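Long-range contact in Crov588 (Cafeteriavirus, PDB 6NYR), which is of unknown function but folds as a circular leucine-rich repeat protein of the giant virus, built largely from FNIP repeats: residues A[99-110]-A[121-132]. Numbering follows the deposited sequence.
Sequences LLKLKLGDVFNQ and LTHLTFGEEFNQ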
ATOM      1  N   LEU A  99       0.575 -29.310  18.789  1.00 64.20           N
ATOM      2  CA  LEU A  99       0.852 -27.897  18.572  1.00 62.20           C
ATOM      3  C   LEU A  99       2.265 -27.696  18.044  1.00 61.02           C
ATOM      4  O   LEU A  99       3.231 -28.246  18.581  1.00 60.52           O
ATOM      5  CB  LEU A  99       0.658 -27.105  19.861  1.00 61.57           C
ATOM      6  CG  LEU A  99       0.335 -25.627  19.627  1.00 61.15           C
ATOM      7  CD1 LEU A  99      -1.072 -25.478  19.045  1.00 60.55           C
ATOM      8  CD2 LEU A  99       0.477 -24.812  20.898  1.00 62.31           C
ATOM      9  N   LEU A 100       2.379 -26.887  16.993  1.00 61.64           N
ATOM     10  CA  LEU A 100       3.659 -26.532  16.402  1.00 61.72           C
ATOM     11  C   LEU A 100       4.026 -25.068  16.582  1.00 62.23           C
ATOM     12  O   LEU A 100       5.212 -24.748  16.681  1.00 63.97           O
ATOM     13  CB  LEU A 100       3.640 -26.840  14.901  1.00 62.18           C
ATOM     14  CG  LEU A 100       3.439 -28.303  14.517  1.00 62.89           C
ATOM     15  CD1 LEU A 100       3.190 -28.430  13.028  1.00 59.39           C
ATOM     16  CD2 LEU A 100       4.655 -29.116  14.928  1.00 64.23           C
ATOM     17  N   LYS A 101       3.038 -24.178  16.634  1.00 58.38           N
ATOM     18  CA  LYS A 101       3.266 -22.741  16.659  1.00 58.06           C
ATOM     19  C   LYS A 101       2.401 -22.128  17.747  1.00 58.47           C
ATOM     20  O   LYS A 101       1.200 -22.407  17.824  1.00 60.41           O
ATOM     21  CB  LYS A 101       2.952 -22.130  15.297  1.00 58.49           C
ATOM     22  CG  LYS A 101       3.711 -22.788  14.157  1.00 61.43           C
ATOM     23  CD  LYS A 101       3.770 -21.884  12.942  1.00 62.42           C
ATOM     24  CE  LYS A 101       4.546 -22.533  11.811  1.00 65.78           C
ATOM     25  NZ  LYS A 101       4.650 -21.620  10.640  1.00 69.18           N
ATOM     26  N   LEU A 102       3.014 -21.297  18.581  1.00 54.03           N
ATOM     27  CA  LEU A 102       2.335 -20.774  19.755  1.00 54.78           C
ATOM     28  C   LEU A 102       2.821 -19.372  20.061  1.00 50.86           C
ATOM     29  O   LEU A 102       4.031 -19.134  20.133  1.00 49.23           O
ATOM     30  CB  LEU A 102       2.584 -21.682  20.966  1.00 57.62           C
ATOM     31  CG  LEU A 102       2.206 -21.166  22.355  1.00 58.02           C
ATOM     32  CD1 LEU A 102       0.707 -21.031  22.517  1.00 56.06           C
ATOM     33  CD2 LEU A 102       2.801 -22.098  23.420  1.00 61.48           C
ATOM     34  N   LYS A 103       1.877 -18.455  20.240  1.00 49.05           N
ATOM     35  CA  LYS A 103       2.143 -17.182  20.892  1.00 51.14           C
ATOM     36  C   LYS A 103       1.362 -17.148  22.201  1.00 51.45           C
ATOM     37  O   LYS A 103       0.132 -17.288  22.200  1.00 52.29           O
ATOM     38  CB  LYS A 103       1.761 -15.979  20.032  1.00 51.44           C
ATOM     39  CG  LYS A 103       2.072 -14.665  20.749  1.00 51.14           C
ATOM     40  CD  LYS A 103       1.523 -13.450  20.025  1.00 54.87           C
ATOM     41  CE  LYS A 103       1.666 -12.194  20.883  1.00 56.80           C
ATOM     42  NZ  LYS A 103       0.896 -12.279  22.163  1.00 56.18           N
ATOM     43  N   LEU A 104       2.075 -16.975  23.309  1.00 51.85           N
ATOM     44  CA  LEU A 104       1.450 -16.890  24.617  1.00 52.74           C
ATOM     45  C   LEU A 104       0.726 -15.556  24.789  1.00 48.66           C
ATOM     46  O   LEU A 104       1.037 -14.558  24.132  1.00 48.57           O
ATOM     47  CB  LEU A 104       2.503 -17.044  25.711  1.00 55.05           C
ATOM     48  CG  LEU A 104       3.248 -18.376  25.720  1.00 58.40           C
ATOM     49  CD1 LEU A 104       4.452 -18.321  26.645  1.00 58.34           C
ATOM     50  CD2 LEU A 104       2.302 -19.497  26.121  1.00 59.69           C
ATOM     51  N   GLY A 105      -0.268 -15.558  25.674  1.00 48.84           N
ATOM     52  CA  GLY A 105      -0.922 -14.315  26.038  1.00 51.50           C
ATOM     53  C   GLY A 105       0.046 -13.336  26.676  1.00 49.45           C
ATOM     54  O   GLY A 105       1.069 -13.718  27.247  1.00 47.42           O
ATOM     55  N   ASP A 106      -0.287 -12.051  26.575  1.00 49.85           N
ATOM     56  CA  ASP A 106       0.621 -11.006  27.025  1.00 51.93           C
ATOM     57  C   ASP A 106       0.622 -10.818  28.535  1.00 49.58           C
ATOM     58  O   ASP A 106       1.559 -10.209  29.062  1.00 48.68           O
ATOM     59  CB  ASP A 106       0.265  -9.684  26.342  1.00 52.88           C
ATOM     60  CG  ASP A 106       0.552  -9.706  24.851  1.00 53.83           C
ATOM     61  OD1 ASP A 106       1.517 -10.381  24.435  1.00 51.66           O
ATOM     62  OD2 ASP A 106      -0.196  -9.056  24.092  1.00 53.74           O
ATOM     63  N   VAL A 107      -0.393 -11.313  29.243  1.00 52.77           N
ATOM     64  CA  VAL A 107      -0.365 -11.218  30.697  1.00 56.05           C
ATOM     65  C   VAL A 107       0.586 -12.250  31.300  1.00 54.09           C
ATOM     66  O   VAL A 107       1.212 -11.987  32.334  1.00 49.45           O
ATOM     67  CB  VAL A 107      -1.773 -11.388  31.289  1.00 55.07           C
ATOM     68  CG1 VAL A 107      -1.718 -11.374  32.816  1.00 53.68           C
ATOM     69  CG2 VAL A 107      -2.712 -10.308  30.778  1.00 52.85           C
ATOM     70  N   PHE A 108       0.714 -13.417  30.675  1.00 52.31           N
ATOM     71  CA  PHE A 108       1.461 -14.509  31.276  1.00 51.75           C
ATOM     72  C   PHE A 108       2.852 -14.053  31.688  1.00 51.37           C
ATOM     73  O   PHE A 108       3.587 -13.453  30.901  1.00 51.82           O
ATOM     74  CB  PHE A 108       1.571 -15.674  30.300  1.00 49.27           C
ATOM     75  CG  PHE A 108       2.299 -16.856  30.861  1.00 50.59           C
ATOM     76  CD1 PHE A 108       1.710 -17.639  31.839  1.00 50.52           C
ATOM     77  CD2 PHE A 108       3.567 -17.184  30.423  1.00 51.40           C
ATOM     78  CE1 PHE A 108       2.364 -18.732  32.360  1.00 50.69           C
ATOM     79  CE2 PHE A 108       4.231 -18.277  30.943  1.00 50.92           C
ATOM     80  CZ  PHE A 108       3.630 -19.052  31.915  1.00 49.87           C
ATOM     81  N   ASN A 109       3.219 -14.365  32.925  1.00 50.40           N
ATOM     82  CA  ASN A 109       4.503 -13.946  33.464  1.00 50.24           C
ATOM     83  C   ASN A 109       4.872 -14.824  34.652  1.00 46.61           C
ATOM     84  O   ASN A 109       5.099 -14.321  35.756  1.00 46.62           O
ATOM     85  CB  ASN A 109       4.452 -12.472  33.867  1.00 46.66           C
ATOM     86  CG  ASN A 109       5.810 -11.936  34.244  1.00 44.95           C
ATOM     87  OD1 ASN A 109       6.835 -12.506  33.875  1.00 44.12           O
ATOM     88  ND2 ASN A 109       5.828 -10.844  34.990  1.00 43.08           N
ATOM     89  N   GLN A 110       4.933 -16.133  34.425  1.00 47.39           N
ATOM     90  CA  GLN A 110       5.338 -17.096  35.438  1.00 49.28           C
ATOM     91  C   GLN A 110       6.446 -17.969  34.870  1.00 44.35           C
ATOM     92  O   GLN A 110       6.505 -18.217  33.663  1.00 42.93           O
ATOM     93  CB  GLN A 110       4.182 -17.983  35.891  1.00 53.52           C
ATOM     94  CG  GLN A 110       3.047 -17.257  36.566  1.00 56.64           C
ATOM     95  CD  GLN A 110       1.819 -18.136  36.700  1.00 60.37           C
ATOM     96  OE1 GLN A 110       1.845 -19.175  37.361  1.00 63.04           O
ATOM     97  NE2 GLN A 110       0.735 -17.727  36.055  1.00 60.87           N
ATOM     98  N   LEU A 121       6.804 -28.484  19.561  1.00 62.28           N
ATOM     99  CA  LEU A 121       6.652 -27.105  19.121  1.00 59.10           C
ATOM    100  C   LEU A 121       7.855 -26.638  18.315  1.00 58.25           C
ATOM    101  O   LEU A 121       9.004 -26.956  18.634  1.00 59.62           O
ATOM    102  CB  LEU A 121       6.465 -26.206  20.340  1.00 58.43           C
ATOM    103  CG  LEU A 121       5.803 -24.844  20.162  1.00 61.04           C
ATOM    104  CD1 LEU A 121       4.308 -25.013  20.002  1.00 64.26           C
ATOM    105  CD2 LEU A 121       6.130 -23.965  21.358  1.00 60.48           C
ATOM    106  N   THR A 122       7.580 -25.858  17.272  1.00 57.53           N
ATOM    107  CA  THR A 122       8.624 -25.291  16.432  1.00 56.42           C
ATOM    108  C   THR A 122       8.681 -23.769  16.471  1.00 56.27           C
ATOM    109  O   THR A 122       9.746 -23.199  16.223  1.00 55.12           O
ATOM    110  CB  THR A 122       8.431 -25.722  14.969  1.00 58.27           C
ATOM    111  OG1 THR A 122       7.065 -25.516  14.582  1.00 61.26           O
ATOM    112  CG2 THR A 122       8.789 -27.186  14.782  1.00 57.80           C
ATOM    113  N   HIS A 123       7.569 -23.102  16.775  1.00 57.37           N
ATOM    114  CA  HIS A 123       7.487 -21.648  16.761  1.00 56.03           C
ATOM    115  C   HIS A 123       6.918 -21.178  18.086  1.00 53.03           C
ATOM    116  O   HIS A 123       5.769 -21.492  18.413  1.00 49.46           O
ATOM    117  CB  HIS A 123       6.617 -21.158  15.593  1.00 57.77           C
ATOM    118  CG  HIS A 123       7.255 -21.327  14.248  1.00 58.88           C
ATOM    119  ND1 HIS A 123       7.614 -22.557  13.738  1.00 60.63           N
ATOM    120  CD2 HIS A 123       7.586 -20.418  13.299  1.00 59.04           C
ATOM    121  CE1 HIS A 123       8.145 -22.399  12.539  1.00 59.61           C
ATOM    122  NE2 HIS A 123       8.138 -21.110  12.248  1.00 59.26           N
ATOM    123  N   LEU A 124       7.723 -20.444  18.850  1.00 56.33           N
ATOM    124  CA  LEU A 124       7.317 -19.912  20.144  1.00 55.33           C
ATOM    125  C   LEU A 124       7.514 -18.404  20.167  1.00 53.31           C
ATOM    126  O   LEU A 124       8.580 -17.907  19.789  1.00 55.10           O
ATOM    127  CB  LEU A 124       8.105 -20.561  21.283  1.00 55.85           C
ATOM    128  CG  LEU A 124       7.837 -19.987  22.676  1.00 55.68           C
ATOM    129  CD1 LEU A 124       6.360 -20.086  23.020  1.00 55.48           C
ATOM    130  CD2 LEU A 124       8.685 -20.696  23.727  1.00 52.82           C
ATOM    131  N   THR A 125       6.486 -17.683  20.601  1.00 52.54           N
ATOM    132  CA  THR A 125       6.541 -16.241  20.785  1.00 50.94           C
ATOM    133  C   THR A 125       6.000 -15.909  22.168  1.00 50.40           C
ATOM    134  O   THR A 125       4.875 -16.294  22.503  1.00 51.35           O
ATOM    135  CB  THR A 125       5.734 -15.509  19.705  1.00 51.28           C
ATOM    136  OG1 THR A 125       6.342 -15.731  18.425  1.00 49.92           O
ATOM    137  CG2 THR A 125       5.678 -14.015  19.996  1.00 50.72           C
ATOM    138  N   PHE A 126       6.799 -15.203  22.966  1.00 48.94           N
ATOM    139  CA  PHE A 126       6.379 -14.830  24.308  1.00 46.96           C
ATOM    140  C   PHE A 126       5.523 -13.566  24.285  1.00 45.57           C
ATOM    141  O   PHE A 126       5.649 -12.715  23.399  1.00 44.60           O
ATOM    142  CB  PHE A 126       7.588 -14.606  25.221  1.00 46.37           C
ATOM    143  CG  PHE A 126       8.203 -15.877  25.743  1.00 45.08           C
ATOM    144  CD1 PHE A 126       7.641 -16.546  26.819  1.00 43.54           C
ATOM    145  CD2 PHE A 126       9.348 -16.396  25.163  1.00 45.93           C
ATOM    146  CE1 PHE A 126       8.205 -17.711  27.301  1.00 44.13           C
ATOM    147  CE2 PHE A 126       9.915 -17.562  25.639  1.00 46.42           C
ATOM    148  CZ  PHE A 126       9.343 -18.221  26.709  1.00 44.91           C
ATOM    149  N   GLY A 127       4.648 -13.455  25.279  1.00 49.20           N
ATOM    150  CA  GLY A 127       3.802 -12.288  25.418  1.00 50.03           C
ATOM    151  C   GLY A 127       4.561 -11.069  25.900  1.00 47.32           C
ATOM    152  O   GLY A 127       5.727 -11.125  26.291  1.00 47.10           O
ATOM    153  N   GLU A 128       3.859  -9.933  25.873  1.00 49.15           N
ATOM    154  CA  GLU A 128       4.483  -8.659  26.206  1.00 51.03           C
ATOM    155  C   GLU A 128       5.130  -8.692  27.585  1.00 46.09           C
ATOM    156  O   GLU A 128       6.282  -8.281  27.755  1.00 42.39           O
ATOM    157  CB  GLU A 128       3.440  -7.538  26.136  1.00 57.78           C
ATOM    158  CG  GLU A 128       4.021  -6.133  26.224  1.00 63.99           C
ATOM    159  CD  GLU A 128       2.953  -5.045  26.242  1.00 66.50           C
ATOM    160  OE1 GLU A 128       2.104  -5.019  25.325  1.00 66.13           O
ATOM    161  OE2 GLU A 128       2.969  -4.217  27.180  1.00 67.48           O
ATOM    162  N   GLU A 129       4.404  -9.183  28.587  1.00 44.20           N
ATOM    163  CA  GLU A 129       4.831  -9.020  29.970  1.00 47.71           C
ATOM    164  C   GLU A 129       5.736 -10.136  30.472  1.00 45.29           C
ATOM    165  O   GLU A 129       6.288 -10.008  31.573  1.00 46.09           O
ATOM    166  CB  GLU A 129       3.607  -8.905  30.889  1.00 49.81           C
ATOM    167  CG  GLU A 129       2.691  -7.734  30.554  1.00 52.98           C
ATOM    168  CD  GLU A 129       3.405  -6.393  30.642  1.00 55.79           C
ATOM    169  OE1 GLU A 129       4.189  -6.201  31.600  1.00 59.06           O
ATOM    170  OE2 GLU A 129       3.196  -5.542  29.752  1.00 53.79           O
ATOM    171  N   PHE A 130       5.929 -11.204  29.701  1.00 42.96           N
ATOM    172  CA  PHE A 130       6.765 -12.296  30.176  1.00 45.32           C
ATOM    173  C   PHE A 130       8.185 -11.809  30.428  1.00 44.79           C
ATOM    174  O   PHE A 130       8.812 -11.200  29.556  1.00 45.95           O
ATOM    175  CB  PHE A 130       6.788 -13.445  29.175  1.00 46.81           C
ATOM    176  CG  PHE A 130       7.704 -14.569  29.579  1.00 48.04           C
ATOM    177  CD1 PHE A 130       7.259 -15.564  30.430  1.00 46.91           C
ATOM    178  CD2 PHE A 130       9.008 -14.624  29.118  1.00 49.32           C
ATOM    179  CE1 PHE A 130       8.093 -16.598  30.810  1.00 46.93           C
ATOM    180  CE2 PHE A 130       9.850 -15.656  29.495  1.00 49.55           C
ATOM    181  CZ  PHE A 130       9.392 -16.646  30.341  1.00 47.68           C
ATOM    182  N   ASN A 131       8.700 -12.110  31.617  1.00 44.59           N
ATOM    183  CA  ASN A 131      10.049 -11.720  31.999  1.00 45.32           C
ATOM    184  C   ASN A 131      10.525 -12.623  33.131  1.00 43.36           C
ATOM    185  O   ASN A 131      10.859 -12.142  34.219  1.00 40.51           O
ATOM    186  CB  ASN A 131      10.092 -10.255  32.429  1.00 44.05           C
ATOM    187  CG  ASN A 131      11.507  -9.772  32.674  1.00 43.23           C
ATOM    188  OD1 ASN A 131      12.468 -10.374  32.196  1.00 41.86           O
ATOM    189  ND2 ASN A 131      11.644  -8.700  33.437  1.00 42.79           N
ATOM    190  N   GLN A 132      10.538 -13.931  32.880  1.00 44.29           N
ATOM    191  CA  GLN A 132      10.958 -14.929  33.851  1.00 48.55           C
ATOM    192  C   GLN A 132      12.139 -15.723  33.301  1.00 51.50           C
ATOM    193  O   GLN A 132      12.340 -15.823  32.086  1.00 51.63           O
ATOM    194  CB  GLN A 132       9.811 -15.885  34.203  1.00 46.51           C
ATOM    195  CG  GLN A 132       8.623 -15.207  34.847  1.00 46.88           C
ATOM    196  CD  GLN A 132       8.986 -14.517  36.147  1.00 49.30           C
ATOM    197  OE1 GLN A 132       9.790 -15.029  36.936  1.00 51.62           O
ATOM    198  NE2 GLN A 132       8.407 -13.346  36.374  1.00 48.66           N
TER
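Lys101 lays its CE over the centre of the His123 ring, 3.6 Å from the centroid, a CH-pi contact. The extended lysine chain runs alongside the imidazole. Thr122 OG1 sits at the ring edge, in plane, and accepts a hydrogen bond from His123 ND1. The ring also stacks on His145 of the next strand. Deeper in, Phe130 CD1 meets Phe108 CD2 at 4.0 Å, the two side chains pointing the same way. Gln110 O lies at the edge of the Phe130 ring. One face of that ring takes Phe126 CD1, and the opposite face takes the backbone N of Gln132. Leu104 CD1 touches Phe126 CD1 at 3.7 Å. Leu102 and Leu124 lie side by side on the same buried face.

Three donors grip Leu100 O: the backbone N atoms of Thr122 and His123, and Thr122 OG1 from above the carbonyl plane at 2.9 Å. Strands 101-103 and 123-125 then pair in parallel: Leu102 N bonds His123 O, Leu102 O accepts Thr125 N, and Leu104 N bonds Thr125 O.

Past the strands, side-chain oxygens join in. Asp106 O accepts Glu129 N. Asp106 OD1 accepts Glu128 N at 2.8 Å and Lys103 NZ at 3.0 Å from opposite faces of the carboxylate, the latter a salt bridge. Lys103 NZ also bonds Leu104 O and Tyr81 O. Asn109 CG is anti to the backbone N (chi1 -172°), which carries OD1 to Asn131 N and, at 3.1 Å, to Gln132 NE2. These donors too come from opposite faces of the amide plane. Asn131 OD1 repeats the pattern with Asn153 N and Gln154 NE2. Such an asparagine ladder, beside parallel strands and an apolar row, is characteristic of leucine-rich repeat solenoids; the phenylalanines belong to the FNIP repeats here.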